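Local coordinates for protein Exo-alpha-sialidase (Clostridium perfringens, PDB 2VO8) that forms the cohesin module of a family 33 glycoside hydrolase (exo-alpha-sialidase), and probably binds dockerin-type partners tightly to build toxin complexes, at residues A[12-22]-A[103-114]; A[47-57]-A[72-80]. All blocks are in the same frame, centred on the assembly; numbering follows the deposited sequence.

The centres of contacts 1 and 2 lie about 12 Å apart in a single cohesin module, and in sequence both segments of contact 2 fall between those of contact 1. Two backbone links join them. Gly113 O is 2.8 Å from Glu49 N, a probable hydrogen bond that fits the antiparallel pairing of strands 107-121 and 41-49. At the other end, Lys104 N is 2.7 Å from Ala54 O, also a probable bond. Segment 103-114 thus meets 47-57 near both of its own ends; contact 1 joins 103-114 to the N-terminal 12-22, and contact 2 continues the sheet from 47-49 to 78-80. Neither contact includes a bound ligand.

Contact 1. Residues A[12-22]-A[103-114]; sequences STIKVNDEVQV and PKISSELEVLGL
Ile14, Val16 and Val20 point their side chains at Leu112 and Pro103, and no hydrogen bond runs between 12-22 and 103-114. Ile14 CD1 lies 3.8 Å from Leu112 CB, the two side chains crossing at about a right angle; with CG1 opposite the backbone N (chi1 171°) and the chain extended beyond it, the CD1 methyl reaches across to the leucine. The far end of the leucine turns to Val16, with Leu112 CD1 4.1 Å from Val16 CG2. Further along, Val20 CG2 rests 3.7 Å from Pro103 CG.

The strand axes of 12-15 and 109-114 approach to 8.2 Å at 158°, nearly antiparallel but too far apart for direct pairing. This is consistent with the jelly-roll beta-sandwich of cohesins: strand 126-139 pairs with both, parallel to 10-15 and antiparallel to 107-121, and across the contact the two strands meet through apolar side chains pointed at one another.

A second group sets carbon against backbone. Leu114 CD1 packs 3.6 Å from Thr13 O, beside Ser12 CB, while Ser12 OG is engaged by Glu130 O and Ser132 OG. Pro103 CD lies 3.3 Å from Gln21 O, and Val22 CA makes a CA-H...O contact of 3.5 Å to Pro103 O, with 143° at the hydrogen. Val22 CG2 presses on the peptide joining Ile105 to Ser106, 3.5 Å from Ser106 N.

Polar side chains find their partners elsewhere: Gln21 NE2 bonds to Glu140 O and Ser106 OG to Glu140 OE2. Within 103-114, Ser107 OG accepts from Leu109 N in an ST turn and donates to Glu110 OE2.

Contact 2. Residues A[47-57]-A[72-80]; sequences LFEYNAEAFIL and KEVEPGKVR
Phe48 and Val79 form a hydrogen-bonded pair of an antiparallel strand pairing in which 47-49 runs beside 78-80, the second arm of the 72-80 hairpin, part of the cohesin beta-sandwich. Phe48 N meets Val79 O at 2.8 Å, nearly straight at 174°, and Val79 N returns a bond to Phe48 O. Tyr50 N then reaches Gly77 O at 3.0 Å, extending the pairing to the hairpin's type II turn, Glu75 to Lys78; Val74 and Glu75 both face Lys78, a classic beta bulge.

The tight part is built round the Tyr50 ring. A chi1 of 76° sets the ring between the backbone N and carbonyl carbon directions, bringing one face over Gly77, whose CA makes a CH-pi contact 3.8 Å from the ring centroid. Val79 CG2 touches the ring edge, 3.9 Å from Tyr50 CE2, and meets Leu57 CD2 tip to tip. Tyr50 OH donates to Glu73 OE2 at 2.6 Å on the syn side of the carboxylate, and Gly77 N donates to Glu73 OE2 on the anti side at 2.9 Å. Two donors therefore grip one oxygen, tying the turn to the tyrosine, which should limit the rotation of the carboxylate.

The other face of the sheet, bearing Leu47, Glu49, Lys78 and Arg80, is looser and partly exposed. Leu47 drapes CD1 over the Val79-Arg80 peptide. The Glu49 and Lys78 chains run alongside each other in one direction, yet Glu49 OE1 stays 4.5 Å from Lys78 NZ, too far for a salt bridge; Glu49 OE2 is bonded to Thr115 OG1. A water oxygen lies 2.6 Å from Gly77 O and also within reach of Glu49 OE1.

Contact 1. Residues A[12-22]-A[103-114]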
loop_
_atom_site.group_PDB
_atom_site.type_symbol
_atom_site.label_atom_id
_atom_site.label_comp_id
_atom_site.label_asym_id
_atom_site.label_seq_id
_atom_site.Cartn_x
_atom_site.Cartn_y
_atom_site.Cartn_z
ATOM N N SER A 12 -6.761 4.166 -5.172
ATOM C CA SER A 12 -5.850 3.609 -4.125
ATOM C C SER A 12 -5.677 4.662 -3.033
ATOM O O SER A 12 -5.813 5.855 -3.303
ATOM C CB SER A 12 -4.508 3.181 -4.721
ATOM O OG SER A 12 -3.770 4.250 -5.283
ATOM N N THR A 13 -5.344 4.241 -1.815
ATOM C CA THR A 13 -5.095 5.122 -0.696
ATOM C C THR A 13 -3.792 4.733 -0.059
ATOM O O THR A 13 -3.447 3.558 -0.044
ATOM C CB THR A 13 -6.211 5.077 0.365
ATOM O OG1 THR A 13 -6.336 3.745 0.914
ATOM C CG2 THR A 13 -7.561 5.540 -0.231
ATOM N N ILE A 14 -3.036 5.739 0.371
ATOM C CA ILE A 14 -1.875 5.508 1.257
ATOM C C ILE A 14 -1.926 6.551 2.370
ATOM O O ILE A 14 -2.013 7.741 2.086
ATOM C CB ILE A 14 -0.535 5.472 0.467
ATOM C CG1 ILE A 14 0.685 5.466 1.421
ATOM C CG2 ILE A 14 -0.395 6.568 -0.586
ATOM C CD1 ILE A 14 2.011 5.036 0.679
ATOM N N LYS A 15 -1.885 6.094 3.612
ATOM C CA LYS A 15 -1.992 6.935 4.801
ATOM C C LYS A 15 -0.734 6.704 5.614
ATOM O O LYS A 15 -0.357 5.564 5.886
ATOM C CB LYS A 15 -3.231 6.674 5.630
ATOM C CG LYS A 15 -4.524 7.145 4.980
ATOM C CD LYS A 15 -5.745 7.050 5.924
ATOM C CE LYS A 15 -6.126 5.639 6.256
ATOM N NZ LYS A 15 -6.681 4.895 5.092
ATOM N N VAL A 16 -0.053 7.796 5.904
ATOM C CA VAL A 16 1.193 7.735 6.655
ATOM C C VAL A 16 1.407 9.086 7.316
ATOM O O VAL A 16 0.958 10.166 6.817
ATOM C CB VAL A 16 2.383 7.327 5.712
ATOM C CG1 VAL A 16 2.476 8.229 4.598
ATOM C CG2 VAL A 16 3.783 7.261 6.476
ATOM N N ASN A 17 2.077 9.067 8.454
ATOM C CA ASN A 17 2.356 10.289 9.166
ATOM C C ASN A 17 3.278 11.132 8.268
ATOM O O ASN A 17 4.038 10.593 7.472
ATOM C CB ASN A 17 3.090 10.027 10.501
ATOM C CG ASN A 17 2.221 9.333 11.547
ATOM O OD1 ASN A 17 0.982 9.456 11.559
ATOM N ND2 ASN A 17 2.898 8.629 12.469
ATOM N N ASP A 18 3.080 12.434 8.372
ATOM C CA ASP A 18 3.847 13.465 7.673
ATOM C C ASP A 18 5.320 13.427 8.082
ATOM O O ASP A 18 6.206 13.724 7.274
ATOM C CB ASP A 18 3.295 14.850 8.071
ATOM C CG ASP A 18 2.016 15.206 7.355
ATOM O OD1 ASP A 18 1.533 14.401 6.502
ATOM O OD2 ASP A 18 1.509 16.327 7.623
ATOM N N GLU A 19 5.565 13.119 9.343
ATOM C CA GLU A 19 6.918 13.083 9.872
ATOM C C GLU A 19 7.179 11.728 10.485
ATOM O O GLU A 19 6.350 11.197 11.271
ATOM C CB GLU A 19 7.169 14.202 10.881
ATOM C CG GLU A 19 7.131 15.601 10.196
ATOM C CD GLU A 19 7.579 16.735 11.081
ATOM O OE1 GLU A 19 8.358 16.521 12.035
ATOM O OE2 GLU A 19 7.149 17.883 10.796
ATOM N N VAL A 20 8.342 11.202 10.102
ATOM C CA VAL A 20 8.898 9.962 10.643
ATOM C C VAL A 20 10.297 10.271 11.189
ATOM O O VAL A 20 10.774 11.427 11.059
ATOM C CB VAL A 20 8.879 8.886 9.569
ATOM C CG1 VAL A 20 7.404 8.684 9.094
ATOM C CG2 VAL A 20 9.800 9.214 8.397
ATOM N N GLN A 21 10.944 9.300 11.822
ATOM C CA GLN A 21 12.246 9.590 12.446
ATOM C C GLN A 21 13.238 8.430 12.330
ATOM O O GLN A 21 12.868 7.278 12.533
ATOM C CB GLN A 21 12.044 10.035 13.888
ATOM C CG GLN A 21 13.349 10.389 14.632
ATOM C CD GLN A 21 13.080 10.814 16.072
ATOM O OE1 GLN A 21 11.990 10.623 16.555
ATOM N NE2 GLN A 21 14.091 11.373 16.760
ATOM N N VAL A 22 14.506 8.735 12.001
ATOM C CA VAL A 22 15.550 7.698 11.899
ATOM C C VAL A 22 15.502 6.817 13.149
ATOM O O VAL A 22 15.424 7.345 14.285
ATOM C CB VAL A 22 16.966 8.293 11.783
ATOM C CG1 VAL A 22 18.029 7.191 11.877
ATOM C CG2 VAL A 22 17.094 9.084 10.524
ATOM N N PRO A 103 13.081 4.415 9.139
ATOM C CA PRO A 103 14.048 5.258 8.373
ATOM C C PRO A 103 15.458 5.053 8.881
ATOM O O PRO A 103 15.641 4.747 10.048
ATOM C CB PRO A 103 13.577 6.697 8.629
ATOM C CG PRO A 103 12.173 6.558 9.330
ATOM C CD PRO A 103 12.187 5.223 9.982
ATOM N N LYS A 104 16.447 5.156 7.993
ATOM C CA LYS A 104 17.845 5.060 8.480
ATOM C C LYS A 104 18.709 6.249 8.080
ATOM O O LYS A 104 19.917 6.253 8.397
ATOM C CB LYS A 104 18.460 3.750 8.029
ATOM C CG LYS A 104 18.585 3.543 6.527
ATOM C CD LYS A 104 19.200 2.209 6.291
ATOM C CE LYS A 104 19.452 1.846 4.848
ATOM N NZ LYS A 104 20.705 2.454 4.244
ATOM N N ILE A 105 18.131 7.203 7.360
ATOM C CA ILE A 105 18.771 8.488 7.041
ATOM C C ILE A 105 17.781 9.621 7.099
ATOM O O ILE A 105 16.684 9.511 6.574
ATOM C CB ILE A 105 19.330 8.557 5.599
ATOM C CG1 ILE A 105 20.409 7.515 5.396
ATOM C CG2 ILE A 105 19.877 9.976 5.301
ATOM C CD1 ILE A 105 20.791 7.337 3.906
ATOM N N SER A 106 18.193 10.753 7.650
ATOM C CA SER A 106 17.346 11.947 7.620
ATOM C C SER A 106 17.196 12.505 6.193
ATOM O O SER A 106 18.120 12.409 5.323
ATOM C CB SER A 106 17.886 13.016 8.560
ATOM O OG SER A 106 19.088 13.557 8.031
ATOM N N SER A 107 16.055 13.137 5.977
ATOM C CA SER A 107 15.683 13.673 4.678
ATOM C C SER A 107 14.541 14.648 4.800
ATOM O O SER A 107 13.609 14.446 5.595
ATOM C CB SER A 107 15.312 12.546 3.708
ATOM O OG SER A 107 14.871 13.116 2.484
ATOM N N GLU A 108 14.585 15.712 3.974
ATOM C CA GLU A 108 13.544 16.685 3.997
ATOM C C GLU A 108 12.282 16.152 3.311
ATOM O O GLU A 108 11.224 16.607 3.619
ATOM C CB GLU A 108 13.969 18.010 3.321
ATOM C CG GLU A 108 15.077 18.790 4.075
ATOM C CD GLU A 108 14.563 19.491 5.319
ATOM O OE1 GLU A 108 13.330 19.580 5.513
ATOM O OE2 GLU A 108 15.403 19.973 6.129
ATOM N N LEU A 109 12.444 15.229 2.374
ATOM C CA LEU A 109 11.296 14.764 1.600
ATOM C C LEU A 109 11.643 13.438 1.021
ATOM O O LEU A 109 12.621 13.301 0.256
ATOM C CB LEU A 109 10.871 15.788 0.513
ATOM C CG LEU A 109 9.625 15.511 -0.359
ATOM C CD1 LEU A 109 9.196 16.812 -1.073
ATOM C CD2 LEU A 109 9.889 14.416 -1.390
ATOM N N GLU A 110 10.831 12.434 1.398
ATOM C CA GLU A 110 10.815 11.176 0.674
ATOM C C GLU A 110 9.378 10.783 0.266
ATOM O O GLU A 110 8.448 11.097 0.962
ATOM C CB GLU A 110 11.367 10.036 1.523
ATOM C CG GLU A 110 12.813 10.307 2.032
ATOM C CD GLU A 110 13.827 10.275 0.890
ATOM O OE1 GLU A 110 13.621 9.543 -0.107
ATOM O OE2 GLU A 110 14.850 10.976 0.992
ATOM N N VAL A 111 9.268 10.084 -0.836
ATOM C CA VAL A 111 7.951 9.699 -1.386
ATOM C C VAL A 111 7.732 8.195 -1.258
ATOM O O VAL A 111 8.530 7.400 -1.765
ATOM C CB VAL A 111 7.806 10.153 -2.836
ATOM C CG1 VAL A 111 6.449 9.714 -3.428
ATOM C CG2 VAL A 111 8.045 11.709 -2.929
ATOM N N LEU A 112 6.624 7.840 -0.587
ATOM C CA LEU A 112 6.081 6.496 -0.560
ATOM C C LEU A 112 4.925 6.445 -1.588
ATOM O O LEU A 112 3.962 7.188 -1.437
ATOM C CB LEU A 112 5.607 6.171 0.828
ATOM C CG LEU A 112 6.667 6.450 1.929
ATOM C CD1 LEU A 112 6.087 6.263 3.279
ATOM C CD2 LEU A 112 7.952 5.591 1.616
ATOM N N GLY A 113 5.124 5.659 -2.636
ATOM C CA GLY A 113 4.259 5.625 -3.823
ATOM C C GLY A 113 3.614 4.287 -4.135
ATOM O O GLY A 113 4.140 3.232 -3.831
ATOM N N LEU A 114 2.471 4.359 -4.797
ATOM C CA LEU A 114 1.847 3.183 -5.376
ATOM C C LEU A 114 1.857 3.408 -6.878
ATOM O O LEU A 114 1.104 4.283 -7.388
ATOM C CB LEU A 114 0.434 2.989 -4.787
ATOM C CG LEU A 114 0.246 2.741 -3.279
ATOM C CD1 LEU A 114 -1.248 2.753 -2.749
ATOM C CD2 LEU A 114 0.889 1.380 -2.806
#

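Contact 2. Residues A[47-57]-A[72-80]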
loop_
_atom_site.group_PDB
_atom_site.type_symbol
_atom_site.label_atom_id
_atom_site.label_comp_id
_atom_site.label_asym_id
_atom_site.label_seq_id
_atom_site.Cartn_x
_atom_site.Cartn_y
_atom_site.Cartn_z
ATOM N N LEU A 47 2.071 -2.069 -6.533
ATOM C CA LEU A 47 3.511 -2.037 -6.565
ATOM C C LEU A 47 3.846 -0.819 -5.715
ATOM O O LEU A 47 3.508 0.323 -6.056
ATOM C CB LEU A 47 4.140 -2.052 -7.962
ATOM C CG LEU A 47 5.679 -2.209 -7.820
ATOM C CD1 LEU A 47 6.147 -3.629 -7.545
ATOM C CD2 LEU A 47 6.443 -1.568 -8.989
ATOM N N PHE A 48 4.433 -1.125 -4.555
ATOM C CA PHE A 48 4.731 -0.148 -3.508
ATOM C C PHE A 48 6.178 0.292 -3.687
ATOM O O PHE A 48 7.055 -0.541 -3.768
ATOM C CB PHE A 48 4.572 -0.753 -2.123
ATOM C CG PHE A 48 5.002 0.177 -1.001
ATOM C CD1 PHE A 48 4.168 1.178 -0.532
ATOM C CD2 PHE A 48 6.261 0.054 -0.428
ATOM C CE1 PHE A 48 4.557 2.022 0.486
ATOM C CE2 PHE A 48 6.633 0.867 0.590
ATOM C CZ PHE A 48 5.813 1.840 1.063
ATOM N N GLU A 49 6.415 1.594 -3.765
ATOM C CA GLU A 49 7.778 2.098 -4.044
ATOM C C GLU A 49 8.229 3.014 -2.935
ATOM O O GLU A 49 7.448 3.765 -2.336
ATOM C CB GLU A 49 7.832 2.762 -5.423
ATOM C CG GLU A 49 7.606 1.743 -6.536
ATOM C CD GLU A 49 8.187 2.166 -7.850
ATOM O OE1 GLU A 49 9.283 2.789 -7.855
ATOM O OE2 GLU A 49 7.576 1.838 -8.895
ATOM N N TYR A 50 9.519 2.894 -2.628
ATOM C CA TYR A 50 10.131 3.674 -1.578
ATOM C C TYR A 50 11.656 3.726 -1.833
ATOM O O TYR A 50 12.192 2.948 -2.623
ATOM C CB TYR A 50 9.857 3.036 -0.233
ATOM C CG TYR A 50 10.679 1.805 0.051
ATOM C CD1 TYR A 50 11.850 1.875 0.829
ATOM C CD2 TYR A 50 10.274 0.544 -0.419
ATOM C CE1 TYR A 50 12.577 0.714 1.130
ATOM C CE2 TYR A 50 11.014 -0.601 -0.152
ATOM C CZ TYR A 50 12.173 -0.512 0.632
ATOM O OH TYR A 50 12.916 -1.665 0.853
ATOM N N ASN A 51 12.289 4.658 -1.158
ATOM C CA ASN A 51 13.708 4.884 -1.356
ATOM C C ASN A 51 14.453 3.932 -0.429
ATOM O O ASN A 51 14.485 4.154 0.780
ATOM C CB ASN A 51 14.053 6.349 -1.107
ATOM C CG ASN A 51 15.549 6.628 -1.128
ATOM O OD1 ASN A 51 16.381 5.724 -1.406
ATOM N ND2 ASN A 51 15.897 7.890 -0.878
ATOM N N ALA A 52 15.009 2.884 -1.032
ATOM C CA ALA A 52 15.676 1.788 -0.310
ATOM C C ALA A 52 16.946 2.294 0.407
ATOM O O ALA A 52 17.448 1.638 1.340
ATOM C CB ALA A 52 16.006 0.636 -1.269
ATOM N N GLU A 53 17.447 3.468 0.031
ATOM C CA GLU A 53 18.595 4.063 0.778
ATOM C C GLU A 53 18.153 4.686 2.110
ATOM O O GLU A 53 18.920 4.724 3.094
ATOM C CB GLU A 53 19.316 5.138 -0.056
ATOM C CG GLU A 53 19.895 4.627 -1.345
ATOM C CD GLU A 53 20.748 5.670 -2.052
ATOM O OE1 GLU A 53 20.502 6.871 -1.873
ATOM O OE2 GLU A 53 21.671 5.253 -2.785
ATOM N N ALA A 54 16.914 5.160 2.156
ATOM C CA ALA A 54 16.429 5.905 3.297
ATOM C C ALA A 54 15.655 5.091 4.337
ATOM O O ALA A 54 15.553 5.539 5.474
ATOM C CB ALA A 54 15.612 7.072 2.850
ATOM N N PHE A 55 15.084 3.960 3.926
ATOM C CA PHE A 55 14.241 3.079 4.735
ATOM C C PHE A 55 14.676 1.632 4.697
ATOM O O PHE A 55 15.127 1.164 3.710
ATOM C CB PHE A 55 12.770 3.115 4.320
ATOM C CG PHE A 55 12.190 4.477 4.222
ATOM C CD1 PHE A 55 11.612 5.050 5.283
ATOM C CD2 PHE A 55 12.219 5.174 3.033
ATOM C CE1 PHE A 55 11.077 6.260 5.194
ATOM C CE2 PHE A 55 11.692 6.368 2.943
ATOM C CZ PHE A 55 11.137 6.933 4.030
ATOM N N ILE A 56 14.445 0.968 5.818
ATOM C CA ILE A 56 14.475 -0.481 5.973
ATOM C C ILE A 56 13.003 -1.055 5.877
ATOM O O ILE A 56 12.224 -0.634 6.660
ATOM C CB ILE A 56 15.063 -0.804 7.407
ATOM C CG1 ILE A 56 16.464 -0.215 7.583
ATOM C CG2 ILE A 56 15.042 -2.213 7.713
ATOM C CD1 ILE A 56 16.870 0.041 8.987
ATOM N N LEU A 57 12.727 -2.000 4.944
ATOM C CA LEU A 57 11.429 -2.664 4.936
ATOM C C LEU A 57 11.362 -3.758 5.996
ATOM O O LEU A 57 12.097 -4.743 5.931
ATOM C CB LEU A 57 11.137 -3.252 3.554
ATOM C CG LEU A 57 9.805 -3.990 3.398
ATOM C CD1 LEU A 57 8.636 -3.033 3.583
ATOM C CD2 LEU A 57 9.729 -4.682 2.047
ATOM N N LYS A 72 6.702 -9.409 -2.386
ATOM C CA LYS A 72 8.096 -9.654 -2.788
ATOM C C LYS A 72 8.728 -8.326 -3.193
ATOM O O LYS A 72 8.182 -7.583 -4.025
ATOM C CB LYS A 72 8.186 -10.633 -3.971
ATOM C CG LYS A 72 9.635 -11.174 -4.257
ATOM C CD LYS A 72 9.790 -11.946 -5.616
ATOM C CE LYS A 72 9.206 -11.170 -6.823
ATOM N NZ LYS A 72 9.631 -11.631 -8.221
ATOM N N GLU A 73 9.874 -8.042 -2.590
ATOM C CA GLU A 73 10.667 -6.930 -3.014
ATOM C C GLU A 73 11.410 -7.400 -4.265
ATOM O O GLU A 73 12.435 -8.114 -4.168
ATOM C CB GLU A 73 11.597 -6.499 -1.890
ATOM C CG GLU A 73 12.275 -5.219 -2.238
ATOM C CD GLU A 73 12.849 -4.491 -1.048
ATOM O OE1 GLU A 73 13.165 -5.146 -0.045
ATOM O OE2 GLU A 73 13.050 -3.256 -1.147
ATOM N N VAL A 74 10.864 -7.035 -5.431
ATOM C CA VAL A 74 11.372 -7.507 -6.728
ATOM C C VAL A 74 12.609 -6.745 -7.242
ATOM O O VAL A 74 13.362 -7.261 -8.056
ATOM C CB VAL A 74 10.270 -7.521 -7.800
ATOM C CG1 VAL A 74 9.009 -8.233 -7.281
ATOM C CG2 VAL A 74 9.942 -6.101 -8.297
ATOM N N GLU A 75 12.790 -5.524 -6.763
ATOM C CA GLU A 75 14.040 -4.774 -6.893
ATOM C C GLU A 75 14.126 -3.993 -5.637
ATOM O O GLU A 75 13.109 -3.742 -5.037
ATOM C CB GLU A 75 13.946 -3.722 -7.991
ATOM C CG GLU A 75 14.016 -4.161 -9.420
ATOM C CD GLU A 75 13.934 -2.940 -10.337
ATOM O OE1 GLU A 75 14.637 -1.906 -10.053
ATOM O OE2 GLU A 75 13.155 -2.995 -11.317
ATOM N N PRO A 76 15.329 -3.526 -5.256
ATOM C CA PRO A 76 15.377 -2.663 -4.079
ATOM C C PRO A 76 14.392 -1.470 -4.212
ATOM O O PRO A 76 14.393 -0.760 -5.234
ATOM C CB PRO A 76 16.832 -2.197 -4.063
ATOM C CG PRO A 76 17.556 -3.266 -4.756
ATOM C CD PRO A 76 16.669 -3.743 -5.835
ATOM N N GLY A 77 13.514 -1.315 -3.229
ATOM C CA GLY A 77 12.591 -0.178 -3.193
ATOM C C GLY A 77 11.351 -0.319 -4.064
ATOM O O GLY A 77 10.620 0.649 -4.247
ATOM N N LYS A 78 11.121 -1.521 -4.589
ATOM C CA LYS A 78 9.920 -1.837 -5.402
ATOM C C LYS A 78 9.352 -3.170 -4.951
ATOM O O LYS A 78 10.006 -4.198 -5.116
ATOM C CB LYS A 78 10.247 -1.894 -6.888
ATOM C CG LYS A 78 10.736 -0.555 -7.438
ATOM C CD LYS A 78 10.914 -0.603 -8.924
ATOM C CE LYS A 78 11.327 0.765 -9.471
ATOM N NZ LYS A 78 11.996 0.671 -10.790
ATOM N N VAL A 79 8.147 -3.128 -4.367
ATOM C CA VAL A 79 7.576 -4.285 -3.652
ATOM C C VAL A 79 6.206 -4.622 -4.263
ATOM O O VAL A 79 5.270 -3.808 -4.223
ATOM C CB VAL A 79 7.407 -4.046 -2.160
ATOM C CG1 VAL A 79 7.027 -5.397 -1.408
ATOM C CG2 VAL A 79 8.645 -3.404 -1.530
ATOM N N ARG A 80 6.124 -5.822 -4.819
ATOM C CA ARG A 80 4.877 -6.360 -5.339
ATOM C C ARG A 80 4.068 -6.903 -4.176
ATOM O O ARG A 80 4.556 -7.753 -3.433
ATOM C CB ARG A 80 5.137 -7.453 -6.369
ATOM C CG ARG A 80 3.834 -8.004 -6.911
ATOM C CD ARG A 80 4.033 -8.773 -8.192
ATOM N NE ARG A 80 4.626 -10.097 -7.964
ATOM C CZ ARG A 80 5.822 -10.508 -8.412
ATOM N NH1 ARG A 80 6.621 -9.703 -9.131
ATOM N NH2 ARG A 80 6.238 -11.740 -8.132
HETATM O O HOH W 1 11.359 2.736 -5.605
#